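Local coordinates for protein farnesyl pyrophosphate synthetase (Staphylococcus aureus, PDB 5H9D) that probably builds the heptaprenyl diphosphate chain by magnesium-dependent condensation of isoprenoid diphosphates, as a member of the FPP/GGPP synthase family, at residues A2-N7 and V48-Q53; K11-R16 and Q66-L71; S176-A181 and K193-G198. All coordinates share one frame; numbering follows the deposited sequence.

Contact 1 of 3, residues A2-N7 and V48-Q53; sequences AKLNMN and VILSSQ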
loop_
_atom_site.group_PDB
_atom_site.type_symbol
_atom_site.label_atom_id
_atom_site.label_comp_id
_atom_site.label_asym_id
_atom_site.label_seq_id
_atom_site.Cartn_x
_atom_site.Cartn_y
_atom_site.Cartn_z
ATOM N N ALA A 2 33.965 7.495 5.998
ATOM C CA ALA A 2 33.377 7.066 4.690
ATOM C C ALA A 2 32.882 5.627 4.738
ATOM O O ALA A 2 32.360 5.114 3.746
ATOM C CB ALA A 2 34.400 7.224 3.565
ATOM N N LYS A 3 33.074 4.975 5.883
ATOM C CA LYS A 3 32.606 3.601 6.057
ATOM C C LYS A 3 31.142 3.806 6.382
ATOM O O LYS A 3 30.794 4.385 7.428
ATOM C CB LYS A 3 33.273 2.880 7.248
ATOM C CG LYS A 3 34.792 2.856 7.259
ATOM C CD LYS A 3 35.290 2.232 8.557
ATOM C CE LYS A 3 36.749 2.626 8.871
ATOM N NZ LYS A 3 37.121 2.289 10.287
ATOM N N LEU A 4 30.304 3.351 5.461
ATOM C CA LEU A 4 28.867 3.441 5.583
ATOM C C LEU A 4 28.441 3.063 6.996
ATOM O O LEU A 4 28.786 1.989 7.488
ATOM C CB LEU A 4 28.221 2.485 4.576
ATOM C CG LEU A 4 26.805 2.734 4.080
ATOM C CD1 LEU A 4 26.746 3.979 3.247
ATOM C CD2 LEU A 4 26.386 1.560 3.242
ATOM N N ASN A 5 27.715 3.965 7.654
ATOM C CA ASN A 5 27.180 3.708 8.983
ATOM C C ASN A 5 25.675 3.608 8.748
ATOM O O ASN A 5 25.060 4.501 8.163
ATOM C CB ASN A 5 27.505 4.849 9.939
ATOM C CG ASN A 5 26.991 4.597 11.341
ATOM O OD1 ASN A 5 25.781 4.654 11.593
ATOM N ND2 ASN A 5 27.905 4.300 12.266
ATOM N N MET A 6 25.094 2.496 9.175
ATOM C CA MET A 6 23.678 2.269 8.977
ATOM C C MET A 6 22.909 3.304 9.775
ATOM O O MET A 6 22.117 4.064 9.224
ATOM C CB MET A 6 23.308 0.858 9.430
ATOM C CG MET A 6 22.083 0.272 8.729
ATOM S SD MET A 6 22.464 -0.709 7.278
ATOM C CE MET A 6 23.302 0.455 6.338
ATOM N N ASN A 7 23.157 3.346 11.078
ATOM C CA ASN A 7 22.483 4.299 11.951
ATOM C C ASN A 7 22.437 5.672 11.310
ATOM O O ASN A 7 21.395 6.298 11.224
ATOM C CB ASN A 7 23.217 4.393 13.286
ATOM C CG ASN A 7 22.820 3.299 14.244
ATOM O OD1 ASN A 7 22.301 2.261 13.829
ATOM N ND2 ASN A 7 23.073 3.517 15.534
ATOM N N VAL A 48 17.257 -0.829 1.039
ATOM C CA VAL A 48 17.474 -0.041 -0.169
ATOM C C VAL A 48 18.886 0.575 -0.138
ATOM O O VAL A 48 19.647 0.438 -1.110
ATOM C CB VAL A 48 16.416 1.077 -0.324
ATOM C CG1 VAL A 48 16.678 1.867 -1.578
ATOM C CG2 VAL A 48 15.035 0.479 -0.372
ATOM N N ILE A 49 19.231 1.255 0.963
ATOM C CA ILE A 49 20.565 1.839 1.102
ATOM C C ILE A 49 21.588 0.695 0.849
ATOM O O ILE A 49 22.310 0.731 -0.135
ATOM C CB ILE A 49 20.768 2.495 2.543
ATOM C CG1 ILE A 49 20.340 3.972 2.550
ATOM C CG2 ILE A 49 22.236 2.450 2.976
ATOM C CD1 ILE A 49 18.877 4.176 2.737
ATOM N N LEU A 50 21.607 -0.324 1.714
ATOM C CA LEU A 50 22.519 -1.481 1.597
ATOM C C LEU A 50 22.589 -2.128 0.223
ATOM O O LEU A 50 23.676 -2.415 -0.258
ATOM C CB LEU A 50 22.168 -2.573 2.610
ATOM C CG LEU A 50 23.009 -2.563 3.877
ATOM C CD1 LEU A 50 22.740 -3.823 4.637
ATOM C CD2 LEU A 50 24.483 -2.463 3.523
ATOM N N SER A 51 21.436 -2.370 -0.394
ATOM C CA SER A 51 21.381 -2.957 -1.731
ATOM C C SER A 51 22.085 -2.102 -2.775
ATOM O O SER A 51 22.419 -2.590 -3.839
ATOM C CB SER A 51 19.927 -3.136 -2.200
ATOM O OG SER A 51 19.289 -4.199 -1.528
ATOM N N SER A 52 22.297 -0.828 -2.495
ATOM C CA SER A 52 22.929 0.011 -3.490
ATOM C C SER A 52 24.441 0.064 -3.430
ATOM O O SER A 52 25.047 0.550 -4.365
ATOM C CB SER A 52 22.373 1.430 -3.424
ATOM O OG SER A 52 22.910 2.129 -2.324
ATOM N N GLN A 53 25.056 -0.434 -2.360
ATOM C CA GLN A 53 26.526 -0.414 -2.236
ATOM C C GLN A 53 27.296 -1.360 -3.199
ATOM O O GLN A 53 28.525 -1.283 -3.300
ATOM C CB GLN A 53 26.948 -0.743 -0.796
ATOM C CG GLN A 53 26.195 0.019 0.278
ATOM C CD GLN A 53 26.388 1.510 0.200
ATOM O OE1 GLN A 53 27.514 2.011 0.267
ATOM N NE2 GLN A 53 25.296 2.234 0.069
#

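Contact 2 of 3, residues K11-R16 and Q66-L71; sequences KKVEQR and QVAVAL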
loop_
_atom_site.group_PDB
_atom_site.type_symbol
_atom_site.label_atom_id
_atom_site.label_comp_id
_atom_site.label_asym_id
_atom_site.label_seq_id
_atom_site.Cartn_x
_atom_site.Cartn_y
_atom_site.Cartn_z
ATOM N N LYS A 11 19.071 7.856 9.665
ATOM C CA LYS A 11 18.672 9.199 10.094
ATOM C C LYS A 11 18.487 10.122 8.885
ATOM O O LYS A 11 17.591 10.962 8.860
ATOM C CB LYS A 11 19.712 9.822 11.039
ATOM C CG LYS A 11 19.901 9.074 12.335
ATOM C CD LYS A 11 20.594 9.926 13.395
ATOM C CE LYS A 11 20.920 9.089 14.643
ATOM N NZ LYS A 11 22.001 8.055 14.434
ATOM N N LYS A 12 19.339 9.966 7.880
ATOM C CA LYS A 12 19.225 10.794 6.711
ATOM C C LYS A 12 17.917 10.455 6.011
ATOM O O LYS A 12 17.250 11.331 5.475
ATOM C CB LYS A 12 20.432 10.587 5.808
ATOM C CG LYS A 12 21.719 10.710 6.578
ATOM C CD LYS A 12 22.759 11.510 5.850
ATOM C CE LYS A 12 23.446 10.718 4.788
ATOM N NZ LYS A 12 24.645 11.457 4.302
ATOM N N VAL A 13 17.524 9.189 6.026
ATOM C CA VAL A 13 16.262 8.856 5.393
ATOM C C VAL A 13 15.086 9.319 6.264
ATOM O O VAL A 13 14.045 9.714 5.756
ATOM C CB VAL A 13 16.149 7.339 5.096
ATOM C CG1 VAL A 13 14.728 6.990 4.698
ATOM C CG2 VAL A 13 17.084 6.963 3.945
ATOM N N GLU A 14 15.270 9.308 7.572
ATOM C CA GLU A 14 14.217 9.697 8.510
ATOM C C GLU A 14 13.917 11.201 8.482
ATOM O O GLU A 14 12.801 11.633 8.750
ATOM C CB GLU A 14 14.645 9.296 9.929
ATOM C CG GLU A 14 13.535 9.305 10.946
ATOM C CD GLU A 14 12.526 8.214 10.669
ATOM O OE1 GLU A 14 11.552 8.088 11.446
ATOM O OE2 GLU A 14 12.720 7.479 9.671
ATOM N N GLN A 15 14.947 11.990 8.192
ATOM C CA GLN A 15 14.846 13.442 8.128
ATOM C C GLN A 15 14.194 13.885 6.834
ATOM O O GLN A 15 13.531 14.913 6.793
ATOM C CB GLN A 15 16.231 14.038 8.278
ATOM C CG GLN A 15 16.602 14.198 9.721
ATOM C CD GLN A 15 18.077 14.404 9.938
ATOM O OE1 GLN A 15 18.775 14.996 9.114
ATOM N NE2 GLN A 15 18.566 13.926 11.074
ATOM N N ARG A 16 14.385 13.076 5.795
ATOM C CA ARG A 16 13.817 13.274 4.476
ATOM C C ARG A 16 12.343 12.847 4.558
ATOM O O ARG A 16 11.492 13.359 3.823
ATOM C CB ARG A 16 14.578 12.415 3.465
ATOM C CG ARG A 16 15.369 13.202 2.421
ATOM C CD ARG A 16 16.618 12.485 1.890
ATOM N NE ARG A 16 17.727 12.773 2.792
ATOM C CZ ARG A 16 18.943 13.164 2.416
ATOM N NH1 ARG A 16 19.227 13.312 1.128
ATOM N NH2 ARG A 16 19.863 13.435 3.336
ATOM N N GLN A 66 16.013 8.753 -2.069
ATOM C CA GLN A 66 14.650 9.061 -2.446
ATOM C C GLN A 66 13.819 7.783 -2.610
ATOM O O GLN A 66 12.621 7.763 -2.306
ATOM C CB GLN A 66 14.615 9.899 -3.726
ATOM C CG GLN A 66 15.152 11.341 -3.596
ATOM C CD GLN A 66 14.379 12.194 -2.594
ATOM O OE1 GLN A 66 13.152 12.261 -2.635
ATOM N NE2 GLN A 66 15.103 12.861 -1.696
ATOM N N VAL A 67 14.433 6.701 -3.067
ATOM C CA VAL A 67 13.650 5.481 -3.210
ATOM C C VAL A 67 13.396 4.918 -1.810
ATOM O O VAL A 67 12.359 4.332 -1.526
ATOM C CB VAL A 67 14.366 4.446 -4.127
ATOM C CG1 VAL A 67 13.491 3.223 -4.315
ATOM C CG2 VAL A 67 14.615 5.073 -5.476
ATOM N N ALA A 68 14.349 5.139 -0.932
ATOM C CA ALA A 68 14.225 4.703 0.457
ATOM C C ALA A 68 13.038 5.427 1.131
ATOM O O ALA A 68 12.215 4.783 1.790
ATOM C CB ALA A 68 15.551 4.975 1.205
ATOM N N VAL A 69 12.958 6.756 0.945
ATOM C CA VAL A 69 11.876 7.581 1.477
ATOM C C VAL A 69 10.540 7.103 0.876
ATOM O O VAL A 69 9.542 6.964 1.575
ATOM C CB VAL A 69 12.127 9.092 1.148
ATOM C CG1 VAL A 69 10.877 9.884 1.326
ATOM C CG2 VAL A 69 13.190 9.669 2.081
ATOM N N ALA A 70 10.528 6.821 -0.420
ATOM C CA ALA A 70 9.309 6.335 -1.071
ATOM C C ALA A 70 8.856 5.001 -0.505
ATOM O O ALA A 70 7.674 4.823 -0.240
ATOM C CB ALA A 70 9.514 6.193 -2.593
ATOM N N LEU A 71 9.777 4.061 -0.333
ATOM C CA LEU A 71 9.409 2.749 0.194
ATOM C C LEU A 71 8.783 2.814 1.592
ATOM O O LEU A 71 7.801 2.103 1.873
ATOM C CB LEU A 71 10.628 1.821 0.237
ATOM C CG LEU A 71 10.968 0.943 -0.960
ATOM C CD1 LEU A 71 9.981 -0.216 -0.958
ATOM C CD2 LEU A 71 10.920 1.740 -2.268
#

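Contact 3 of 3, residues S176-A181 and K193-G198; sequences STEVGA and KLKMIG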
loop_
_atom_site.group_PDB
_atom_site.type_symbol
_atom_site.label_atom_id
_atom_site.label_comp_id
_atom_site.label_asym_id
_atom_site.label_seq_id
_atom_site.Cartn_x
_atom_site.Cartn_y
_atom_site.Cartn_z
ATOM N N SER A 176 12.714 -3.534 -2.426
ATOM C CA SER A 176 13.681 -2.692 -1.737
ATOM C C SER A 176 15.107 -3.092 -2.090
ATOM O O SER A 176 15.992 -2.242 -2.203
ATOM C CB SER A 176 13.514 -2.786 -0.221
ATOM O OG SER A 176 12.173 -2.572 0.148
ATOM N N THR A 177 15.353 -4.383 -2.238
ATOM C CA THR A 177 16.704 -4.801 -2.566
ATOM C C THR A 177 17.002 -4.694 -4.062
ATOM O O THR A 177 18.126 -4.347 -4.432
ATOM C CB THR A 177 16.975 -6.223 -2.100
ATOM O OG1 THR A 177 15.864 -7.048 -2.464
ATOM C CG2 THR A 177 17.195 -6.258 -0.606
ATOM N N GLU A 178 15.997 -4.955 -4.904
ATOM C CA GLU A 178 16.150 -4.911 -6.368
ATOM C C GLU A 178 16.388 -3.504 -6.904
ATOM O O GLU A 178 17.396 -3.242 -7.592
ATOM C CB GLU A 178 14.910 -5.473 -7.048
ATOM C CG GLU A 178 15.159 -6.012 -8.441
ATOM C CD GLU A 178 13.890 -6.542 -9.099
ATOM O OE1 GLU A 178 13.042 -7.170 -8.399
ATOM O OE2 GLU A 178 13.745 -6.339 -10.330
ATOM N N VAL A 179 15.437 -2.626 -6.596
ATOM C CA VAL A 179 15.467 -1.224 -6.978
ATOM C C VAL A 179 16.704 -0.534 -6.388
ATOM O O VAL A 179 17.386 0.252 -7.041
ATOM C CB VAL A 179 14.198 -0.515 -6.446
ATOM C CG1 VAL A 179 14.252 0.968 -6.763
ATOM C CG2 VAL A 179 12.944 -1.163 -7.037
ATOM N N GLY A 180 17.004 -0.845 -5.146
ATOM C CA GLY A 180 18.150 -0.222 -4.522
ATOM C C GLY A 180 19.427 -0.454 -5.307
ATOM O O GLY A 180 20.323 0.396 -5.334
ATOM N N ALA A 181 19.528 -1.616 -5.938
ATOM C CA ALA A 181 20.709 -1.936 -6.722
ATOM C C ALA A 181 20.584 -1.269 -8.093
ATOM O O ALA A 181 21.561 -0.744 -8.627
ATOM C CB ALA A 181 20.831 -3.439 -6.869
ATOM N N LYS A 193 20.760 -11.075 -7.974
ATOM C CA LYS A 193 21.214 -11.611 -6.702
ATOM C C LYS A 193 20.484 -10.927 -5.535
ATOM O O LYS A 193 19.971 -11.579 -4.632
ATOM C CB LYS A 193 22.721 -11.404 -6.554
ATOM C CG LYS A 193 23.386 -12.467 -5.732
ATOM C CD LYS A 193 23.331 -13.770 -6.495
ATOM C CE LYS A 193 24.313 -13.765 -7.707
ATOM N NZ LYS A 193 25.767 -13.658 -7.290
ATOM N N LEU A 194 20.439 -9.603 -5.562
ATOM C CA LEU A 194 19.781 -8.871 -4.495
ATOM C C LEU A 194 18.261 -9.007 -4.555
ATOM O O LEU A 194 17.593 -8.999 -3.520
ATOM C CB LEU A 194 20.251 -7.420 -4.514
ATOM C CG LEU A 194 21.722 -7.374 -4.061
ATOM C CD1 LEU A 194 22.366 -6.045 -4.434
ATOM C CD2 LEU A 194 21.795 -7.613 -2.574
ATOM N N LYS A 195 17.704 -9.163 -5.752
ATOM C CA LYS A 195 16.269 -9.380 -5.831
ATOM C C LYS A 195 15.969 -10.669 -5.032
ATOM O O LYS A 195 15.089 -10.680 -4.174
ATOM C CB LYS A 195 15.815 -9.542 -7.284
ATOM C CG LYS A 195 14.282 -9.710 -7.449
ATOM C CD LYS A 195 13.918 -10.822 -8.467
ATOM C CE LYS A 195 14.160 -10.434 -9.933
ATOM N NZ LYS A 195 12.981 -9.748 -10.597
ATOM N N MET A 196 16.713 -11.742 -5.306
ATOM C CA MET A 196 16.532 -13.015 -4.595
ATOM C C MET A 196 16.869 -12.969 -3.090
ATOM O O MET A 196 16.127 -13.546 -2.280
ATOM C CB MET A 196 17.334 -14.151 -5.267
ATOM C CG MET A 196 16.815 -14.507 -6.650
ATOM S SD MET A 196 17.668 -15.859 -7.384
ATOM C CE MET A 196 16.604 -17.095 -6.900
ATOM N N ILE A 197 17.968 -12.298 -2.714
ATOM C CA ILE A 197 18.348 -12.184 -1.301
ATOM C C ILE A 197 17.195 -11.533 -0.527
ATOM O O ILE A 197 16.739 -12.043 0.513
ATOM C CB ILE A 197 19.579 -11.292 -1.100
ATOM C CG1 ILE A 197 20.825 -11.977 -1.665
ATOM C CG2 ILE A 197 19.748 -10.979 0.385
ATOM C CD1 ILE A 197 22.065 -11.172 -1.545
ATOM N N GLY A 198 16.737 -10.398 -1.054
ATOM C CA GLY A 198 15.640 -9.683 -0.435
ATOM C C GLY A 198 14.364 -10.504 -0.344
ATOM O O GLY A 198 13.681 -10.496 0.676
#

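Contact 1 of 3, residues A2-N7 and V48-Q53
The two methyls of Leu4 lie over one face of the Gln53 side-chain amide, while an N-H at the edge of that amide turns back to its own backbone, where NE2 makes a weak, straight bond to Ile49 O at 3.3 Å. This is where the N-terminal leader of the all-helical prenyl synthase fold passes alongside residues 48-53 before entering helix 6-20. Both Leu4 methyls are on the same side of the amide plane; CD1 lies 3.7 Å from Gln53 OE1, whereas CD2 is modelled too near Gln53 CD for that spacing to be trusted. Leu4 CD2 also reaches Ile49 CG2, at 4.3 Å. Met6 adds the second patch. Its chain bends at chi2 and again at chi3 (-58°), which turns the thioether tip inward, and it crosses Leu50 at about a right angle with CE 3.9 Å from Leu50 CG. Leu50 also packs on Leu306, Leu307 and Leu310 of helix 302-315. Between Leu4 and Met6 in the chain, Asn5 N-caps helix 6-20, its OD1 accepting from Asn8 N. Ser52 OG bonds to a lone pair of Ile49 O at 2.7 Å, in the carbonyl plane.

Contact 2 of 3, residues K11-R16 and Q66-L71
A helix-on-helix crossing joins the N-terminal helix 6-20 of this all-helical prenyl synthase fold to helix 62-85, with Val13 and Val69 at its centre. The short segments approach to 9.3 Å between axes and cross at -63°. Val13 sets both methyls against the partner helix: CG2 rests on Ala68 CB at 3.7 Å, and CG1, anti to the backbone N (chi1 169°), meets Val69 CG2 at 4.0 Å as the two valines slide past each other. The same Val69 methyl lies against Arg16 CB. Further out, the Arg16 chain crosses Gln66 at about a right angle, its CD 3.9 Å from Gln66 NE2, with the guanidinium and amide planes 45° apart. No hydrogen bond links these two; both turn instead to Glu62, which takes a salt bridge from Arg16 NH1 and a hydrogen bond from Gln66 NE2. Arg16 NE bonds back to Lys12 O at 3.1 Å, approaching from above the carbonyl plane, and Tyr65 makes a cation-pi contact with Arg16. Pro45 and Ile49 of helix 43-51 pack on both Val13 and Ala68, while His120 of helix 103-121 touches Val69 beside the crossing.

Contact 3 of 3, residues S176-A181 and K193-G198
Helices 158-183 and 188-215 run nearly antiparallel here, at 157°, with the axes of the short segments only 7.4 Å apart and the CA atoms of Glu178 and Lys195 as close as 4.5 Å. They form a helical hairpin within the prenyl synthase fold, and the closeness owes much to Gly198, which has no side chain to hold the two backbones apart opposite Thr177. Thr177 fills that place itself. Its hydroxyl, set between the backbone N and the carbonyl carbon (chi1 46°), lies 2.8 Å from Leu194 O across the interface, and its CG2 rests 3.8 Å from Gly198 CA. The hydroxyl proton is not committed to Leu194 O, since OG1 also has the carbonyls of Ile173 and Gln174 on its own helix as partners. One turn further along, Ala181 CB packs on Leu194 CD1 at 3.9 Å, and Leu194 is backed by Phe54 and Leu298 from neighbouring loops. Toward the edge, Glu178 and Lys195 lie side by side and point the same way. Glu178 is extended beyond CG, while Lys195 starts anti to its N and then folds at chi2, chi3 and chi4, bringing its ammonium group obliquely to the two carboxylate oxygens, well out of their plane. The NZ atom sits 3.4 Å from Glu178 OE1 and 3.5 Å from Glu178 OE2, a salt bridge whose hydrogen bond to OE1 is weak. Leu132 of helix 127-150 touches Glu178. The two polar links thus differ: a hydroxyl with several carbonyls within reach, whose proton may or may not go to Leu194 O, sits at the close-packed centre, whereas a loosely aligned ion pair lies at the edge, where Lys195 is partly exposed. Burial alone would disfavour a charge on Glu178; the nearby ammonium group probably offsets this.

In the fold
Helix 43-51 links contact 1 to both of the others. Contacts 1 and 2 share helix 6-20, have centres about 13 Å apart, and meet where Ile49 CD1 touches Val13 CG2 at 3.5 Å. Contact 3, centred about 14 Å from contact 1, joins it on the far side of this helix through Ser51 O and Leu194 CD1, 3.5 Å apart. Contacts 2 and 3, some 17 Å apart between centres, meet through Val67 CG1 and Val179 CG1 at 3.4 Å. Segments 66-71 and 193-198 both lie in the first half of their helices; the aspartate-rich motifs that bind magnesium in this family lie toward the C-terminal ends of those helices.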